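Local atomic coordinates of tetracycline repressor protein class G (Acinetobacter baumannii, PDB entry 6RX9), a protein that represses the tetracycline resistance gene by binding its operator DNA through a helix-turn-helix, and binds that DNA less tightly once tetracycline is bound. Residues S170-H173 with D174-E178; G143-L146 with E147-S151; D193-I196 with A197-R201. One frame throughout, in Å; residues are numbered along the deposited sequence.

Interaction 1: S170-H173 with D174-E178; sequences SFLH and DLFHE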
loop_
_atom_site.group_PDB
_atom_site.type_symbol
_atom_site.label_atom_id
_atom_site.label_comp_id
_atom_site.label_asym_id
_atom_site.label_seq_id
_atom_site.Cartn_x
_atom_site.Cartn_y
_atom_site.Cartn_z
ATOM N N SER A 170 28.184 -1.013 14.927
ATOM C CA SER A 170 28.196 -2.296 15.679
ATOM C C SER A 170 26.840 -2.537 16.359
ATOM O O SER A 170 26.482 -3.715 16.536
ATOM C CB SER A 170 29.317 -2.323 16.682
ATOM O OG SER A 170 29.236 -1.210 17.558
ATOM N N PHE A 171 26.121 -1.470 16.729
ATOM C CA PHE A 171 24.800 -1.540 17.411
ATOM C C PHE A 171 23.765 -2.202 16.495
ATOM O O PHE A 171 22.975 -3.027 16.997
ATOM C CB PHE A 171 24.310 -0.150 17.832
ATOM C CG PHE A 171 23.027 -0.162 18.628
ATOM C CD1 PHE A 171 23.044 -0.373 19.999
ATOM C CD2 PHE A 171 21.801 0.024 18.007
ATOM C CE1 PHE A 171 21.865 -0.392 20.729
ATOM C CE2 PHE A 171 20.623 0.002 18.737
ATOM C CZ PHE A 171 20.657 -0.201 20.099
ATOM N N LEU A 172 23.766 -1.852 15.204
ATOM C CA LEU A 172 22.693 -2.230 14.242
ATOM C C LEU A 172 23.108 -3.416 13.360
ATOM O O LEU A 172 22.193 -4.075 12.829
ATOM C CB LEU A 172 22.330 -1.018 13.375
ATOM C CG LEU A 172 21.328 -0.030 13.976
ATOM C CD1 LEU A 172 20.792 0.908 12.905
ATOM C CD2 LEU A 172 20.173 -0.746 14.665
ATOM N N HIS A 173 24.410 -3.685 13.202
ATOM C CA HIS A 173 24.941 -4.638 12.188
ATOM C C HIS A 173 24.258 -6.007 12.314
ATOM O O HIS A 173 23.582 -6.408 11.353
ATOM C CB HIS A 173 26.467 -4.772 12.273
ATOM C CG HIS A 173 27.030 -5.640 11.197
ATOM N ND1 HIS A 173 26.819 -5.377 9.856
ATOM C CD2 HIS A 173 27.777 -6.764 11.249
ATOM C CE1 HIS A 173 27.415 -6.300 9.129
ATOM N NE2 HIS A 173 28.013 -7.161 9.959
ATOM N N ASP A 174 24.438 -6.693 13.448
ATOM C CA ASP A 174 23.987 -8.097 13.653
ATOM C C ASP A 174 22.456 -8.151 13.742
ATOM O O ASP A 174 21.871 -9.089 13.157
ATOM C CB ASP A 174 24.666 -8.728 14.872
ATOM C CG ASP A 174 26.124 -9.093 14.643
ATOM O OD1 ASP A 174 26.618 -8.878 13.516
ATOM O OD2 ASP A 174 26.757 -9.590 15.592
ATOM N N LEU A 175 21.830 -7.188 14.429
ATOM C CA LEU A 175 20.348 -7.047 14.504
ATOM C C LEU A 175 19.763 -7.117 13.088
ATOM O O LEU A 175 18.865 -7.952 12.858
ATOM C CB LEU A 175 19.987 -5.720 15.181
ATOM C CG LEU A 175 18.505 -5.335 15.140
ATOM C CD1 LEU A 175 17.641 -6.407 15.787
ATOM C CD2 LEU A 175 18.271 -3.990 15.808
ATOM N N PHE A 176 20.269 -6.276 12.180
ATOM C CA PHE A 176 19.783 -6.128 10.780
ATOM C C PHE A 176 20.039 -7.418 9.987
ATOM O O PHE A 176 19.188 -7.768 9.146
ATOM C CB PHE A 176 20.424 -4.904 10.117
ATOM C CG PHE A 176 19.673 -3.610 10.316
ATOM C CD1 PHE A 176 18.920 -3.381 11.460
ATOM C CD2 PHE A 176 19.728 -2.610 9.357
ATOM C CE1 PHE A 176 18.229 -2.191 11.631
ATOM C CE2 PHE A 176 19.042 -1.417 9.533
ATOM C CZ PHE A 176 18.294 -1.210 10.669
ATOM N N HIS A 177 21.161 -8.100 10.244
ATOM C CA HIS A 177 21.538 -9.383 9.589
ATOM C C HIS A 177 20.500 -10.459 9.934
ATOM O O HIS A 177 20.062 -11.172 9.010
ATOM C CB HIS A 177 22.959 -9.813 9.990
ATOM C CG HIS A 177 23.628 -10.693 8.987
ATOM N ND1 HIS A 177 23.037 -11.843 8.498
ATOM C CD2 HIS A 177 24.833 -10.600 8.383
ATOM C CE1 HIS A 177 23.847 -12.418 7.632
ATOM N NE2 HIS A 177 24.957 -11.675 7.544
ATOM N N GLU A 178 20.123 -10.554 11.213
ATOM C CA GLU A 178 19.182 -11.572 11.758
ATOM C C GLU A 178 17.790 -11.375 11.143
ATOM O O GLU A 178 17.225 -12.370 10.640
ATOM C CB GLU A 178 19.134 -11.474 13.285
ATOM C CG GLU A 178 18.307 -12.566 13.943
ATOM C CD GLU A 178 18.404 -12.612 15.458
ATOM O OE1 GLU A 178 19.509 -12.377 15.989
ATOM O OE2 GLU A 178 17.372 -12.879 16.108
HETATM O O HOH W 1 26.336 -6.089 15.640
HETATM O O HOH W 2 23.247 -5.762 16.415
#

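Interaction 2: G143-L146 with E147-S151; sequences GSVL and EQQAS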
loop_
_atom_site.group_PDB
_atom_site.type_symbol
_atom_site.label_atom_id
_atom_site.label_comp_id
_atom_site.label_asym_id
_atom_site.label_seq_id
_atom_site.Cartn_x
_atom_site.Cartn_y
_atom_site.Cartn_z
ATOM N N GLY A 143 0.181 -2.297 1.857
ATOM C CA GLY A 143 1.467 -1.640 2.159
ATOM C C GLY A 143 2.579 -2.657 2.355
ATOM O O GLY A 143 3.668 -2.470 1.770
ATOM N N SER A 144 2.313 -3.709 3.136
ATOM C CA SER A 144 3.287 -4.775 3.492
ATOM C C SER A 144 3.729 -5.537 2.237
ATOM O O SER A 144 4.947 -5.727 2.052
ATOM C CB SER A 144 2.718 -5.710 4.529
ATOM O OG SER A 144 3.583 -6.814 4.725
ATOM N N VAL A 145 2.782 -5.965 1.400
ATOM C CA VAL A 145 3.087 -6.832 0.223
ATOM C C VAL A 145 3.799 -5.999 -0.854
ATOM O O VAL A 145 4.722 -6.549 -1.491
ATOM C CB VAL A 145 1.835 -7.541 -0.324
ATOM C CG1 VAL A 145 2.187 -8.411 -1.519
ATOM C CG2 VAL A 145 1.146 -8.374 0.752
ATOM N N LEU A 146 3.418 -4.731 -1.045
ATOM C CA LEU A 146 4.119 -3.806 -1.984
ATOM C C LEU A 146 5.617 -3.785 -1.647
ATOM O O LEU A 146 6.436 -3.947 -2.579
ATOM C CB LEU A 146 3.521 -2.397 -1.894
ATOM C CG LEU A 146 2.249 -2.155 -2.705
ATOM C CD1 LEU A 146 1.618 -0.824 -2.327
ATOM C CD2 LEU A 146 2.531 -2.200 -4.203
ATOM N N GLU A 147 5.955 -3.607 -0.365
ATOM C CA GLU A 147 7.359 -3.506 0.125
ATOM C C GLU A 147 8.074 -4.850 -0.070
ATOM O O GLU A 147 9.228 -4.841 -0.556
ATOM C CB GLU A 147 7.381 -3.061 1.589
ATOM C CG GLU A 147 8.768 -2.696 2.094
ATOM C CD GLU A 147 8.786 -1.927 3.406
ATOM O OE1 GLU A 147 9.271 -2.481 4.413
ATOM O OE2 GLU A 147 8.318 -0.770 3.421
ATOM N N GLN A 148 7.419 -5.959 0.289
ATOM C CA GLN A 148 7.985 -7.331 0.188
ATOM C C GLN A 148 8.303 -7.651 -1.277
ATOM O O GLN A 148 9.407 -8.159 -1.543
ATOM C CB GLN A 148 7.020 -8.369 0.764
ATOM C CG GLN A 148 7.570 -9.789 0.722
ATOM C CD GLN A 148 6.821 -10.744 1.617
ATOM O OE1 GLN A 148 6.079 -10.344 2.512
ATOM N NE2 GLN A 148 7.020 -12.032 1.385
ATOM N N GLN A 149 7.376 -7.360 -2.191
ATOM C CA GLN A 149 7.508 -7.719 -3.629
ATOM C C GLN A 149 8.518 -6.790 -4.317
ATOM O O GLN A 149 9.185 -7.257 -5.262
ATOM C CB GLN A 149 6.139 -7.712 -4.307
ATOM C CG GLN A 149 5.322 -8.948 -3.960
ATOM C CD GLN A 149 4.026 -9.045 -4.725
ATOM O OE1 GLN A 149 3.351 -8.050 -4.975
ATOM N NE2 GLN A 149 3.658 -10.264 -5.082
ATOM N N ALA A 150 8.635 -5.536 -3.870
ATOM C CA ALA A 150 9.637 -4.565 -4.375
ATOM C C ALA A 150 11.049 -5.075 -4.059
ATOM O O ALA A 150 11.925 -4.945 -4.932
ATOM C CB ALA A 150 9.395 -3.198 -3.781
ATOM N N SER A 151 11.252 -5.639 -2.861
ATOM C CA SER A 151 12.535 -6.230 -2.391
ATOM C C SER A 151 12.928 -7.417 -3.277
ATOM O O SER A 151 14.117 -7.511 -3.634
ATOM C CB SER A 151 12.454 -6.644 -0.944
ATOM O OG SER A 151 12.102 -5.545 -0.118
HETATM O O HOH W 3 3.822 -9.078 3.164
#

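Interaction 3: D193-I196 with A197-R201; sequences DSLI and AGFER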
loop_
_atom_site.group_PDB
_atom_site.type_symbol
_atom_site.label_atom_id
_atom_site.label_comp_id
_atom_site.label_asym_id
_atom_site.label_seq_id
_atom_site.Cartn_x
_atom_site.Cartn_y
_atom_site.Cartn_z
ATOM N N ASP A 193 -1.161 -8.599 14.353
ATOM C CA ASP A 193 -1.527 -8.892 15.768
ATOM C C ASP A 193 -1.688 -7.576 16.539
ATOM O O ASP A 193 -2.622 -7.485 17.357
ATOM C CB ASP A 193 -0.498 -9.818 16.422
ATOM C CG ASP A 193 -0.516 -11.240 15.890
ATOM O OD1 ASP A 193 -1.506 -11.612 15.223
ATOM O OD2 ASP A 193 0.461 -11.971 16.148
ATOM N N SER A 194 -0.816 -6.592 16.288
ATOM C CA SER A 194 -0.866 -5.244 16.910
ATOM C C SER A 194 -2.151 -4.523 16.490
ATOM O O SER A 194 -2.837 -3.970 17.365
ATOM C CB SER A 194 0.360 -4.437 16.569
ATOM O OG SER A 194 1.525 -5.060 17.093
ATOM N N LEU A 195 -2.475 -4.534 15.197
ATOM C CA LEU A 195 -3.695 -3.881 14.658
ATOM C C LEU A 195 -4.935 -4.474 15.347
ATOM O O LEU A 195 -5.769 -3.695 15.848
ATOM C CB LEU A 195 -3.731 -4.088 13.140
ATOM C CG LEU A 195 -4.674 -3.178 12.354
ATOM C CD1 LEU A 195 -4.457 -1.712 12.699
ATOM C CD2 LEU A 195 -4.501 -3.401 10.855
ATOM N N ILE A 196 -5.035 -5.805 15.401
ATOM C CA ILE A 196 -6.223 -6.525 15.956
ATOM C C ILE A 196 -6.302 -6.287 17.473
ATOM O O ILE A 196 -7.416 -6.018 17.960
ATOM C CB ILE A 196 -6.189 -8.020 15.576
ATOM C CG1 ILE A 196 -6.365 -8.205 14.065
ATOM C CG2 ILE A 196 -7.225 -8.809 16.364
ATOM C CD1 ILE A 196 -5.988 -9.576 13.559
ATOM N N ALA A 197 -5.174 -6.366 18.189
ATOM C CA ALA A 197 -5.086 -6.095 19.646
ATOM C C ALA A 197 -5.597 -4.677 19.938
ATOM O O ALA A 197 -6.302 -4.498 20.950
ATOM C CB ALA A 197 -3.670 -6.280 20.135
ATOM N N GLY A 198 -5.250 -3.710 19.082
ATOM C CA GLY A 198 -5.681 -2.302 19.186
ATOM C C GLY A 198 -7.180 -2.132 19.008
ATOM O O GLY A 198 -7.757 -1.277 19.705
ATOM N N PHE A 199 -7.797 -2.894 18.099
ATOM C CA PHE A 199 -9.261 -2.857 17.840
ATOM C C PHE A 199 -10.026 -3.197 19.124
ATOM O O PHE A 199 -11.055 -2.546 19.379
ATOM C CB PHE A 199 -9.663 -3.813 16.714
ATOM C CG PHE A 199 -9.157 -3.452 15.338
ATOM C CD1 PHE A 199 -8.915 -2.133 14.978
ATOM C CD2 PHE A 199 -8.953 -4.441 14.388
ATOM C CE1 PHE A 199 -8.462 -1.819 13.706
ATOM C CE2 PHE A 199 -8.503 -4.123 13.116
ATOM C CZ PHE A 199 -8.258 -2.813 12.779
ATOM N N GLU A 200 -9.526 -4.160 19.906
ATOM C CA GLU A 200 -10.181 -4.671 21.145
ATOM C C GLU A 200 -10.675 -3.502 22.008
ATOM O O GLU A 200 -11.832 -3.565 22.468
ATOM C CB GLU A 200 -9.229 -5.544 21.966
ATOM C CG GLU A 200 -8.719 -6.770 21.230
ATOM C CD GLU A 200 -8.419 -7.972 22.112
ATOM O OE1 GLU A 200 -9.345 -8.434 22.810
ATOM O OE2 GLU A 200 -7.265 -8.450 22.088
ATOM N N ARG A 201 -9.841 -2.471 22.197
ATOM C CA ARG A 201 -10.107 -1.330 23.120
ATOM C C ARG A 201 -10.910 -0.236 22.399
ATOM O O ARG A 201 -11.684 0.455 23.085
ATOM C CB ARG A 201 -8.825 -0.707 23.697
ATOM C CG ARG A 201 -7.509 -1.359 23.290
ATOM C CD ARG A 201 -7.110 -2.506 24.202
ATOM N NE ARG A 201 -6.617 -3.679 23.490
ATOM C CZ ARG A 201 -6.265 -4.827 24.069
ATOM N NH1 ARG A 201 -6.339 -4.969 25.383
ATOM N NH2 ARG A 201 -5.840 -5.838 23.328
#

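Interaction 1: S170-H173 with D174-E178
Leu172 O takes the N-H of Phe176 at 3.0 Å, and His173 O takes that of His177 at 3.2 Å, the i to i+4 bonds of an alpha helix. The turn just before is hydrated: one water accepts from Asp174 N and donates to Ser170 O, and a second sits 2.8 Å from Phe171 O, bridging it to Leu175 N. Those two carbonyls therefore reach their usual amide partners through solvent.

The apolar side of helix 170-182 is built on Leu172. Its CG lies anti to the carbonyl carbon (chi1 -84°), and the side chain runs alongside both Leu175 and Phe176, pointing the same way. CD2 is the branch they share, 3.9 Å from Leu175 CD2 and equally close to Phe176 CE1, while CD1 approaches Phe176 CZ. This surface faces the second subunit, where Ile117 packs on Leu172 and Phe176, and Pro127 on Leu175; Arg118 of the second subunit makes a cation-pi contact with Phe171.

Away from that interface, the His173 ring and the Asp174 carboxylate have their planes 43° apart, and carboxylate oxygen OD1 lies 3.3 Å from His173 CD2.

Interaction 2: G143-L146 with E147-S151
Gln148 OE1 is gripped by two partners: a water donates to it at 2.7 Å, and Arg87 NH2 of helix 75-91 bonds it too. The same water lies 2.8 Å from Ser144 OG, so it spans one turn of helix 127-155 and links two side chains that do not touch directly. Gln148 reaches it with an extended chain whose CG is anti to the backbone N (chi1 -178°).

One residue on, Val145 and Gln149 run side by side. Val145 CG1 rests 3.7 Å from Gln149 OE1 and just as near CD, so the methyl lies against the amide end. Gln149 OE1 has its polar partner in Ala97 N, while NE2 makes weak bonds to Leu90 O and Tyr93 O; together they hold the rotation of the amide.

The backbone beneath is regular alpha helix. Gln149 N bonds Val145 O at 2.9 Å, flanked by Gln148 N to Ser144 O and Ala150 N to Leu146 O, both 3.0 Å; the bond from Glu147 N to Gly143 O is weak. Ala150 CB also sits 3.3 Å from Leu146 O.

In the fold, this is one of the long helices that TetR repressors contribute to their four-helix dimer bundle. Leu146 meets Leu146 of the second subunit, whose His139 NE2 bonds Glu147 OE1. On the side of its own chain, Val145 packs on helix 75-91, and Val145 and Leu146 on helix 96-102, which carries His100, a probable magnesium ligand.

Interaction 3: D193-I196 with A197-R201
Leu195 and Phe199 form the apolar heart of this turn of helix 185-202, one of the helices of the four-helix bundle through which TetR repressors dimerise. Leu195 CG stands 3.6 Å from Phe199 CZ, and CD1 meets the same end of the ring. The ring also covers the backbone of the preceding turn: Leu195 O lies over the centre of one face, 3.4 Å above the plane. Phe199 gets there with CG anti to its carbonyl carbon (chi1 -67°), which folds the ring back over Leu195.

That carbonyl is already engaged, accepting Phe199 N at 3.1 Å. Ala197 N to Asp193 O, 2.9 Å, and Gly198 N to Ser194 O continue the helical pattern, whereas the bond from Glu200 N to Ile196 O is weak.

Farther out, helix 127-155 packs on the pair, Val137 touching both Leu195 and Phe199; Trp75 and Leu79 of helix 75-91 also meet Phe199. Ser194 of the second subunit packs on Phe199, and Gly191 of that subunit on Leu195. Salt bridges from Asp193 to Lys80 and from Glu200 to Arg76 tie the helix to helix 75-91.

Near the end of the helix, Arg201 turns back with a nearly eclipsed chi1 of -2°. Its NH2 forms a salt bridge with Glu200 OE2. Arg201 NE also lies close to Arg201 NE of the second subunit, a meeting of like charges that the nearby carboxylate may ease. The guanidinium grips one carbonyl side-on: Ala197 O lies in its plane, 2.7 Å from Arg201 NE and 2.8 Å from NH2.

How the interactions relate
From the N terminus the order is interaction 2, interaction 1, interaction 3. They follow in series, neither nesting nor crossing, and each closes no more than local turns within one helix. Interaction 2 lies on helix 127-155. After it comes an unmodelled stretch, residues 157-166, then helix 170-182 with interaction 1 and helix 185-202 with interaction 3. None touches another: nearest atoms are about 10 Å apart for interactions 2 and 3 and about 16 Å for 1 and 3. Their common partner is the second subunit. Interaction 2 also ties its helix to helices 75-91 and 96-102, and interaction 3 ties helix 185-202 to helices 75-91 and 127-155, while interaction 1 lies on the chain's periphery.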